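Pectate lyase II (Xanthomonas campestris pv. campestris, PDB 2QY1) probably cleaves pectate (polygalacturonate) chains by beta-elimination, as a secreted polysaccharide lyase of family 1. Local coordinates at residues A[135-140]-A[170-175]; A[174-179]-A[204-209]; A[198-203]-A[220-225]. The protein carries 2 engineered substitutions. All blocks are in the same frame, centred on the assembly; numbering follows the deposited sequence.

Interaction 1: A[135-140]-A[170-175]; sequences TVFASL and YVYNYQ
The Y172 ring carries CB of F137 over the centre of one face, 3.5 Å above its plane. At the rim of the same ring, near its plane, lies the methyl of T135, with CG2 3.7 Å from Y172 CE2; N173 ND2 sits elsewhere on this edge. The F137 ring receives the hydroxyl of Y172 over one face, toward the rim, with F137 CD1 3.6 Å from Y172 OH. The two ring planes are only 10° apart but slid so far that they barely overlap. Both residues set CG between backbone N and carbonyl carbon (chi1 71° for F137, 70° for Y172), which sends the rings off side by side. F49 meets F137 edge-to-face.

V136 and V171 point to the other side of the strands. There V136 CG1 meets Y174 CE1 obliquely (3.6 Å), while A138 CB touches the same part of that ring. Y174 OH is tied to G153 and S115.

Regular backbone bonds, V136 N to Y170 O (2.8 Å) and Y172 N to V136 O (3.1 Å), fix the pairing. Beyond them, where the chain turns a corner at N173, A138 N makes a bent bond to N173 O (3.1 Å) from above the carbonyl plane. Parallel strands of successive coils in register, with valines aligned on one side, aromatic rings on the other and a corner following, mark the right-handed parallel beta-helix of pectate lyases.

Interaction 2: A[174-179]-A[204-209]; sequences YQKVAL and VESRVP
K176 lays its aliphatic chain across the flat guanidinium of R207, with K176 CD over the centre of one face and 3.4 Å from R207 CZ. L179 CD1 lies over the opposite face, so the planar group lies between lysine methylenes and, more loosely, a leucine methyl. R207 is extended from CG to NE, whereas K176 bends at its last torsion (chi4 59°), taking NZ away from the guanidinium. One water, in the guanidinium plane, joins R207 NH1 to K176 O; a second links K176 NZ with S206 OG.

On the buried side V177 and V204 cross at about a right angle, V177 CG2 meeting V204 CB at 3.5 Å. A178 CB rests against P209 CB (3.9 Å). On the partly exposed side, Q175 CG passes close to E205 OE2 (3.3 Å), while E205 OE1 forms a salt bridge with K142.

The backbones interlock through S206 N to Q175 O (2.9 Å) and the nearly straight V177 N to S206 O (3.0 Å). A178 N donates to R207 O (2.7 Å), in the carbonyl plane but bent at the hydrogen, where R207 adopts a left-handed conformation ahead of the cis V208-P209 peptide. A phosphate ion, probably from the crystallisation liquor, lies about 5 Å from the K176 side chain. R207, P209 and R212 spell the RxPxxR sequence of the family, which in related pectate lyases lines the substrate cleft beside the parallel beta-helix.

Interaction 3: A[198-203]-A[220-225]; sequences HNRFEN and NNYFNN
F201 and F223 meet in the buried part of the contact, F201 CD2 standing over one face of the F223 ring toward its rim, 3.7 Å from F223 CE1. Their planes make 48°, so the pair is neither a stack nor edge-to-face; both side chains leave their strands on the same side and run alongside each other. F246 stacks with F223, and V208 packs on F201, continuing the filling of the interior.

The turn just before the strands is also buried. N221 OD1 accepts the backbone N-H of N199 at 2.9 Å, the donor tilted from the carbonyl plane, while the other end of the N221 amide, ND2, is bonded to Y196 O. The amides of N199 and N221 lie alongside, nearly coplanar (3°), edge beside edge; rows of buried asparagines at equivalent turns of successive coils are a known feature of the pectate lyase beta-helix. One residue earlier, N220 CB sits over the centre of the H198 imidazole, 3.6 Å from its centroid; the ring is further fixed by T309, bonded to NE2, and by a stack with Y168.

Between these parts F201 N to Y222 O (2.9 Å) and N224 N to F201 O (3.0 Å) join the parallel strands.

The other face is polar and more loosely joined; R200 and E202 on it are partly exposed, Y222 is buried, and helix 314-321, touching R200, N220 and Y222, covers part of it. Within one strand R200 makes a side-on salt bridge to E202, NE and NH2 both reaching OE2, with NE at 3.0 Å. The extended arginine, CG anti to its amide nitrogen (chi1 -169°), sends CG to the edge of the Y222 ring. E202 OE1 and Y222 OH are bridged by water 2.8 Å from E202 OE1; Y222 OH also bonds E247.

Interactions 1 and 3 join strands of successive coils and meet along a shared row of strands, where V171 N and R200 O probably hydrogen-bond at 2.9 Å. Interaction 3 is the more buried, with a phenylalanine pair inside and asparagines side by side at a turn, whereas interaction 1 places its valines inward and its offset aromatic rings on the outer face. Interaction 2 takes over where interaction 1 ends, at Y174 and Q175, past the corners at N173 and N203. Its inner side joins the same interior, V177 and V208 packing on F201, but outside stand K176, R207 and waters. Inside, buried asparagines join the apolar contact of interaction 3; charged groups lie outside in interactions 2 and 3.

Interaction 1: A[135-140]-A[170-175]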
loop_
_atom_site.group_PDB
_atom_site.type_symbol
_atom_site.label_atom_id
_atom_site.label_comp_id
_atom_site.label_asym_id
_atom_site.label_seq_id
_atom_site.Cartn_x
_atom_site.Cartn_y
_atom_site.Cartn_z
ATOM N N THR A 135 -3.611 -1.516 -9.418
ATOM C CA THR A 135 -2.290 -1.452 -10.047
ATOM C C THR A 135 -1.773 -0.024 -9.917
ATOM O O THR A 135 -2.438 0.923 -10.332
ATOM C CB THR A 135 -2.339 -1.899 -11.522
ATOM O OG1 THR A 135 -2.756 -3.268 -11.582
ATOM C CG2 THR A 135 -0.968 -1.774 -12.196
ATOM N N VAL A 136 -0.595 0.123 -9.316
ATOM C CA VAL A 136 -0.019 1.440 -9.041
ATOM C C VAL A 136 1.385 1.510 -9.639
ATOM O O VAL A 136 2.231 0.668 -9.337
ATOM C CB VAL A 136 0.024 1.722 -7.514
ATOM C CG1 VAL A 136 0.697 3.066 -7.214
ATOM C CG2 VAL A 136 -1.387 1.683 -6.913
ATOM N N PHE A 137 1.629 2.503 -10.495
ATOM C CA PHE A 137 2.938 2.643 -11.144
ATOM C C PHE A 137 3.353 4.094 -11.389
ATOM O O PHE A 137 2.516 4.988 -11.480
ATOM C CB PHE A 137 2.991 1.842 -12.453
ATOM C CG PHE A 137 2.158 2.423 -13.566
ATOM C CD1 PHE A 137 0.811 2.092 -13.692
ATOM C CD2 PHE A 137 2.727 3.295 -14.494
ATOM C CE1 PHE A 137 0.042 2.625 -14.722
ATOM C CE2 PHE A 137 1.965 3.837 -15.525
ATOM C CZ PHE A 137 0.620 3.500 -15.638
ATOM N N ALA A 138 4.658 4.313 -11.492
ATOM C CA ALA A 138 5.193 5.627 -11.822
ATOM C C ALA A 138 6.470 5.453 -12.631
ATOM O O ALA A 138 6.461 4.801 -13.676
ATOM C CB ALA A 138 5.451 6.438 -10.554
ATOM N N SER A 139 7.563 6.023 -12.130
ATOM C CA SER A 139 8.879 5.889 -12.738
ATOM C C SER A 139 9.957 5.953 -11.664
ATOM O O SER A 139 9.787 6.615 -10.636
ATOM C CB SER A 139 9.106 6.992 -13.774
ATOM O OG SER A 139 10.450 7.015 -14.227
ATOM N N LEU A 140 11.063 5.259 -11.921
ATOM C CA LEU A 140 12.222 5.245 -11.035
ATOM C C LEU A 140 13.167 6.412 -11.329
ATOM O O LEU A 140 14.149 6.629 -10.609
ATOM C CB LEU A 140 12.964 3.906 -11.175
ATOM C CG LEU A 140 12.768 2.772 -10.156
ATOM C CD1 LEU A 140 11.532 2.917 -9.287
ATOM C CD2 LEU A 140 12.807 1.399 -10.827
ATOM N N TYR A 170 -0.729 -4.562 -7.367
ATOM C CA TYR A 170 0.455 -4.654 -8.203
ATOM C C TYR A 170 1.110 -3.280 -8.246
ATOM O O TYR A 170 0.551 -2.335 -8.801
ATOM C CB TYR A 170 0.063 -5.150 -9.599
ATOM C CG TYR A 170 1.188 -5.345 -10.602
ATOM C CD1 TYR A 170 2.525 -5.450 -10.204
ATOM C CD2 TYR A 170 0.899 -5.462 -11.962
ATOM C CE1 TYR A 170 3.543 -5.639 -11.143
ATOM C CE2 TYR A 170 1.905 -5.659 -12.901
ATOM C CZ TYR A 170 3.220 -5.747 -12.487
ATOM O OH TYR A 170 4.207 -5.942 -13.429
ATOM N N VAL A 171 2.283 -3.178 -7.625
ATOM C CA VAL A 171 3.041 -1.932 -7.600
ATOM C C VAL A 171 4.363 -2.150 -8.323
ATOM O O VAL A 171 5.173 -2.988 -7.913
ATOM C CB VAL A 171 3.302 -1.418 -6.157
ATOM C CG1 VAL A 171 3.964 -0.039 -6.190
ATOM C CG2 VAL A 171 2.005 -1.369 -5.342
ATOM N N TYR A 172 4.572 -1.401 -9.403
ATOM C CA TYR A 172 5.797 -1.522 -10.195
ATOM C C TYR A 172 6.324 -0.168 -10.666
ATOM O O TYR A 172 5.588 0.817 -10.678
ATOM C CB TYR A 172 5.599 -2.489 -11.374
ATOM C CG TYR A 172 4.694 -1.988 -12.481
ATOM C CD1 TYR A 172 5.216 -1.292 -13.572
ATOM C CD2 TYR A 172 3.320 -2.227 -12.448
ATOM C CE1 TYR A 172 4.392 -0.836 -14.593
ATOM C CE2 TYR A 172 2.489 -1.778 -13.470
ATOM C CZ TYR A 172 3.029 -1.083 -14.534
ATOM O OH TYR A 172 2.211 -0.635 -15.544
ATOM N N ASN A 173 7.603 -0.132 -11.048
ATOM C CA ASN A 173 8.271 1.101 -11.476
ATOM C C ASN A 173 7.976 2.242 -10.505
ATOM O O ASN A 173 7.552 3.325 -10.901
ATOM C CB ASN A 173 7.869 1.469 -12.911
ATOM C CG ASN A 173 8.334 0.447 -13.933
ATOM O OD1 ASN A 173 9.135 -0.439 -13.631
ATOM N ND2 ASN A 173 7.834 0.570 -15.157
ATOM N N TYR A 174 8.203 1.971 -9.222
ATOM C CA TYR A 174 7.785 2.863 -8.154
ATOM C C TYR A 174 8.890 2.960 -7.111
ATOM O O TYR A 174 9.425 1.940 -6.689
ATOM C CB TYR A 174 6.488 2.338 -7.520
ATOM C CG TYR A 174 5.564 3.441 -7.095
ATOM C CD1 TYR A 174 4.613 3.951 -7.975
ATOM C CD2 TYR A 174 5.658 4.002 -5.824
ATOM C CE1 TYR A 174 3.772 4.990 -7.599
ATOM C CE2 TYR A 174 4.824 5.033 -5.440
ATOM C CZ TYR A 174 3.885 5.525 -6.330
ATOM O OH TYR A 174 3.054 6.554 -5.952
ATOM N N GLN A 175 9.255 4.179 -6.709
ATOM C CA GLN A 175 10.356 4.337 -5.755
ATOM C C GLN A 175 9.966 3.947 -4.328
ATOM O O GLN A 175 10.621 3.101 -3.711
ATOM C CB GLN A 175 10.943 5.754 -5.767
ATOM C CG GLN A 175 12.268 5.845 -4.989
ATOM C CD GLN A 175 12.629 7.253 -4.531
ATOM O OE1 GLN A 175 11.901 8.214 -4.783
ATOM N NE2 GLN A 175 13.769 7.377 -3.862
HETATM O O HOH W 1 6.421 3.378 -15.954
HETATM O O HOH W 2 7.917 6.451 -7.961
#

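Interaction 2: A[174-179]-A[204-209]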
loop_
_atom_site.group_PDB
_atom_site.type_symbol
_atom_site.label_atom_id
_atom_site.label_comp_id
_atom_site.label_asym_id
_atom_site.label_seq_id
_atom_site.Cartn_x
_atom_site.Cartn_y
_atom_site.Cartn_z
ATOM N N TYR A 174 8.203 1.971 -9.222
ATOM C CA TYR A 174 7.785 2.863 -8.154
ATOM C C TYR A 174 8.890 2.960 -7.111
ATOM O O TYR A 174 9.425 1.940 -6.689
ATOM C CB TYR A 174 6.488 2.338 -7.520
ATOM C CG TYR A 174 5.564 3.441 -7.095
ATOM C CD1 TYR A 174 4.613 3.951 -7.975
ATOM C CD2 TYR A 174 5.658 4.002 -5.824
ATOM C CE1 TYR A 174 3.772 4.990 -7.599
ATOM C CE2 TYR A 174 4.824 5.033 -5.440
ATOM C CZ TYR A 174 3.885 5.525 -6.330
ATOM O OH TYR A 174 3.054 6.554 -5.952
ATOM N N GLN A 175 9.255 4.179 -6.709
ATOM C CA GLN A 175 10.356 4.337 -5.755
ATOM C C GLN A 175 9.966 3.947 -4.328
ATOM O O GLN A 175 10.621 3.101 -3.711
ATOM C CB GLN A 175 10.943 5.754 -5.767
ATOM C CG GLN A 175 12.268 5.845 -4.989
ATOM C CD GLN A 175 12.629 7.253 -4.531
ATOM O OE1 GLN A 175 11.901 8.214 -4.783
ATOM N NE2 GLN A 175 13.769 7.377 -3.862
ATOM N N LYS A 176 8.907 4.569 -3.814
ATOM C CA LYS A 176 8.506 4.390 -2.421
ATOM C C LYS A 176 7.118 3.763 -2.320
ATOM O O LYS A 176 6.101 4.446 -2.438
ATOM C CB LYS A 176 8.599 5.723 -1.675
ATOM C CG LYS A 176 10.049 6.122 -1.406
ATOM C CD LYS A 176 10.183 7.504 -0.804
ATOM C CE LYS A 176 11.502 7.641 -0.036
ATOM N NZ LYS A 176 12.710 7.410 -0.887
ATOM N N VAL A 177 7.096 2.453 -2.085
ATOM C CA VAL A 177 5.886 1.645 -2.278
ATOM C C VAL A 177 4.796 1.862 -1.229
ATOM O O VAL A 177 3.659 2.197 -1.570
ATOM C CB VAL A 177 6.220 0.133 -2.389
ATOM C CG1 VAL A 177 4.947 -0.700 -2.543
ATOM C CG2 VAL A 177 7.157 -0.108 -3.554
ATOM N N ALA A 178 5.142 1.659 0.038
ATOM C CA ALA A 178 4.140 1.615 1.095
ATOM C C ALA A 178 4.672 2.159 2.411
ATOM O O ALA A 178 5.584 1.588 3.007
ATOM C CB ALA A 178 3.621 0.188 1.272
ATOM N N LEU A 179 4.090 3.269 2.853
ATOM C CA LEU A 179 4.420 3.855 4.143
ATOM C C LEU A 179 3.384 3.443 5.176
ATOM O O LEU A 179 2.191 3.377 4.881
ATOM C CB LEU A 179 4.487 5.385 4.040
ATOM C CG LEU A 179 4.964 6.200 5.248
ATOM C CD1 LEU A 179 6.413 5.886 5.601
ATOM C CD2 LEU A 179 4.803 7.684 4.965
ATOM N N VAL A 204 10.913 -1.936 -7.900
ATOM C CA VAL A 204 10.660 -0.874 -6.928
ATOM C C VAL A 204 11.930 -0.649 -6.109
ATOM O O VAL A 204 12.857 -1.458 -6.179
ATOM C CB VAL A 204 9.453 -1.202 -6.003
ATOM C CG1 VAL A 204 8.154 -1.292 -6.809
ATOM C CG2 VAL A 204 9.686 -2.491 -5.208
ATOM N N GLU A 205 11.982 0.433 -5.338
ATOM C CA GLU A 205 13.207 0.756 -4.601
ATOM C C GLU A 205 13.151 0.448 -3.106
ATOM O O GLU A 205 13.998 -0.291 -2.601
ATOM C CB GLU A 205 13.652 2.202 -4.852
ATOM C CG GLU A 205 14.128 2.450 -6.278
ATOM C CD GLU A 205 14.991 3.695 -6.429
ATOM O OE1 GLU A 205 15.460 3.940 -7.563
ATOM O OE2 GLU A 205 15.213 4.425 -5.434
ATOM N N SER A 206 12.162 1.003 -2.405
ATOM C CA SER A 206 12.097 0.886 -0.948
ATOM C C SER A 206 10.683 1.039 -0.388
ATOM O O SER A 206 9.736 1.310 -1.134
ATOM C CB SER A 206 13.029 1.912 -0.288
ATOM O OG SER A 206 12.510 3.223 -0.432
ATOM N N ARG A 207 10.572 0.872 0.932
ATOM C CA ARG A 207 9.304 0.948 1.668
ATOM C C ARG A 207 8.349 -0.152 1.213
ATOM O O ARG A 207 7.299 0.130 0.636
ATOM C CB ARG A 207 8.617 2.310 1.490
ATOM C CG ARG A 207 9.395 3.542 1.917
ATOM C CD ARG A 207 8.435 4.719 1.885
ATOM N NE ARG A 207 9.051 6.003 2.205
ATOM C CZ ARG A 207 8.435 7.177 2.065
ATOM N NH1 ARG A 207 7.187 7.236 1.598
ATOM N NH2 ARG A 207 9.069 8.297 2.376
ATOM N N VAL A 208 8.707 -1.406 1.475
ATOM C CA VAL A 208 7.903 -2.521 0.971
ATOM C C VAL A 208 7.427 -3.519 2.051
ATOM O O VAL A 208 7.648 -4.724 1.921
ATOM C CB VAL A 208 8.623 -3.273 -0.193
ATOM C CG1 VAL A 208 7.609 -3.787 -1.177
ATOM C CG2 VAL A 208 9.610 -2.361 -0.928
ATOM N N PRO A 209 6.756 -3.031 3.115
ATOM C CA PRO A 209 6.451 -1.653 3.489
ATOM C C PRO A 209 7.495 -1.056 4.436
ATOM O O PRO A 209 8.311 -1.785 5.002
ATOM C CB PRO A 209 5.123 -1.798 4.229
ATOM C CG PRO A 209 5.235 -3.134 4.912
ATOM C CD PRO A 209 6.172 -3.986 4.079
HETATM O O HOH W 3 5.367 5.222 0.267
HETATM O O HOH W 4 14.305 4.791 -1.603
#

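Interaction 3: A[198-203]-A[220-225]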
loop_
_atom_site.group_PDB
_atom_site.type_symbol
_atom_site.label_atom_id
_atom_site.label_comp_id
_atom_site.label_asym_id
_atom_site.label_seq_id
_atom_site.Cartn_x
_atom_site.Cartn_y
_atom_site.Cartn_z
ATOM N N HIS A 198 -0.611 -11.253 -0.827
ATOM C CA HIS A 198 -0.755 -11.525 -2.264
ATOM C C HIS A 198 -0.504 -10.306 -3.157
ATOM O O HIS A 198 -1.019 -10.228 -4.276
ATOM C CB HIS A 198 -2.114 -12.165 -2.567
ATOM C CG HIS A 198 -2.232 -13.584 -2.103
ATOM N ND1 HIS A 198 -2.784 -13.926 -0.887
ATOM C CD2 HIS A 198 -1.874 -14.749 -2.692
ATOM C CE1 HIS A 198 -2.761 -15.240 -0.748
ATOM N NE2 HIS A 198 -2.212 -15.763 -1.829
ATOM N N ASN A 199 0.296 -9.362 -2.662
ATOM C CA ASN A 199 0.706 -8.213 -3.461
ATOM C C ASN A 199 1.901 -8.556 -4.351
ATOM O O ASN A 199 2.710 -9.428 -4.016
ATOM C CB ASN A 199 1.050 -7.009 -2.573
ATOM C CG ASN A 199 -0.100 -6.586 -1.680
ATOM O OD1 ASN A 199 -0.056 -6.755 -0.462
ATOM N ND2 ASN A 199 -1.137 -6.037 -2.282
ATOM N N ARG A 200 1.995 -7.867 -5.484
ATOM C CA ARG A 200 3.125 -7.997 -6.400
ATOM C C ARG A 200 3.952 -6.719 -6.349
ATOM O O ARG A 200 3.468 -5.646 -6.715
ATOM C CB ARG A 200 2.634 -8.259 -7.826
ATOM C CG ARG A 200 3.726 -8.665 -8.800
ATOM C CD ARG A 200 3.165 -8.984 -10.175
ATOM N NE ARG A 200 4.236 -9.160 -11.157
ATOM C CZ ARG A 200 4.049 -9.372 -12.458
ATOM N NH1 ARG A 200 2.824 -9.443 -12.964
ATOM N NH2 ARG A 200 5.098 -9.517 -13.259
ATOM N N PHE A 201 5.191 -6.844 -5.880
ATOM C CA PHE A 201 6.116 -5.720 -5.786
ATOM C C PHE A 201 7.288 -5.972 -6.725
ATOM O O PHE A 201 8.139 -6.821 -6.444
ATOM C CB PHE A 201 6.631 -5.552 -4.351
ATOM C CG PHE A 201 5.546 -5.399 -3.313
ATOM C CD1 PHE A 201 4.671 -4.312 -3.341
ATOM C CD2 PHE A 201 5.425 -6.327 -2.278
ATOM C CE1 PHE A 201 3.675 -4.166 -2.365
ATOM C CE2 PHE A 201 4.444 -6.186 -1.297
ATOM C CZ PHE A 201 3.566 -5.103 -1.342
ATOM N N GLU A 202 7.334 -5.247 -7.840
ATOM C CA GLU A 202 8.356 -5.501 -8.855
ATOM C C GLU A 202 8.953 -4.229 -9.453
ATOM O O GLU A 202 8.229 -3.299 -9.803
ATOM C CB GLU A 202 7.803 -6.408 -9.956
ATOM C CG GLU A 202 8.880 -7.176 -10.702
ATOM C CD GLU A 202 8.350 -8.371 -11.469
ATOM O OE1 GLU A 202 9.071 -8.851 -12.362
ATOM O OE2 GLU A 202 7.223 -8.832 -11.185
ATOM N N ASN A 203 10.279 -4.211 -9.582
ATOM C CA ASN A 203 11.012 -3.030 -10.048
ATOM C C ASN A 203 10.669 -1.806 -9.199
ATOM O O ASN A 203 10.173 -0.793 -9.699
ATOM C CB ASN A 203 10.776 -2.779 -11.544
ATOM C CG ASN A 203 11.197 -3.956 -12.409
ATOM O OD1 ASN A 203 10.359 -4.629 -13.012
ATOM N ND2 ASN A 203 12.500 -4.215 -12.467
ATOM N N ASN A 220 2.444 -14.146 1.716
ATOM C CA ASN A 220 2.130 -14.495 0.319
ATOM C C ASN A 220 2.341 -13.365 -0.693
ATOM O O ASN A 220 1.679 -13.327 -1.735
ATOM C CB ASN A 220 0.704 -15.054 0.191
ATOM C CG ASN A 220 0.553 -16.445 0.776
ATOM O OD1 ASN A 220 1.535 -17.154 1.029
ATOM N ND2 ASN A 220 -0.692 -16.849 0.989
ATOM N N ASN A 221 3.258 -12.451 -0.381
ATOM C CA ASN A 221 3.647 -11.395 -1.313
ATOM C C ASN A 221 4.846 -11.823 -2.154
ATOM O O ASN A 221 5.700 -12.583 -1.694
ATOM C CB ASN A 221 3.971 -10.094 -0.574
ATOM C CG ASN A 221 2.830 -9.615 0.295
ATOM O OD1 ASN A 221 1.828 -9.104 -0.201
ATOM N ND2 ASN A 221 2.980 -9.767 1.605
ATOM N N TYR A 222 4.897 -11.330 -3.388
ATOM C CA TYR A 222 6.001 -11.626 -4.296
ATOM C C TYR A 222 6.846 -10.374 -4.506
ATOM O O TYR A 222 6.331 -9.326 -4.909
ATOM C CB TYR A 222 5.469 -12.183 -5.627
ATOM C CG TYR A 222 6.495 -12.290 -6.742
ATOM C CD1 TYR A 222 7.655 -13.054 -6.584
ATOM C CD2 TYR A 222 6.294 -11.643 -7.962
ATOM C CE1 TYR A 222 8.595 -13.151 -7.603
ATOM C CE2 TYR A 222 7.229 -11.740 -8.995
ATOM C CZ TYR A 222 8.373 -12.499 -8.808
ATOM O OH TYR A 222 9.303 -12.599 -9.820
ATOM N N PHE A 223 8.139 -10.497 -4.206
ATOM C CA PHE A 223 9.104 -9.413 -4.350
ATOM C C PHE A 223 10.078 -9.775 -5.463
ATOM O O PHE A 223 10.627 -10.881 -5.482
ATOM C CB PHE A 223 9.902 -9.205 -3.054
ATOM C CG PHE A 223 9.065 -8.854 -1.852
ATOM C CD1 PHE A 223 9.111 -7.570 -1.311
ATOM C CD2 PHE A 223 8.260 -9.811 -1.235
ATOM C CE1 PHE A 223 8.352 -7.237 -0.186
ATOM C CE2 PHE A 223 7.496 -9.488 -0.111
ATOM C CZ PHE A 223 7.541 -8.200 0.413
ATOM N N ASN A 224 10.295 -8.845 -6.386
ATOM C CA ASN A 224 11.275 -9.033 -7.453
ATOM C C ASN A 224 11.833 -7.696 -7.903
ATOM O O ASN A 224 11.076 -6.771 -8.192
ATOM C CB ASN A 224 10.660 -9.781 -8.640
ATOM C CG ASN A 224 11.686 -10.141 -9.706
ATOM O OD1 ASN A 224 11.436 -9.977 -10.902
ATOM N ND2 ASN A 224 12.843 -10.637 -9.277
ATOM N N ASN A 225 13.160 -7.608 -7.964
ATOM C CA ASN A 225 13.858 -6.375 -8.333
ATOM C C ASN A 225 13.507 -5.204 -7.409
ATOM O O ASN A 225 12.986 -4.169 -7.837
ATOM C CB ASN A 225 13.659 -6.051 -9.821
ATOM C CG ASN A 225 14.336 -7.066 -10.731
ATOM O OD1 ASN A 225 13.712 -7.629 -11.633
ATOM N ND2 ASN A 225 15.614 -7.317 -10.485
HETATM O O HOH W 5 8.475 -11.571 -12.536
#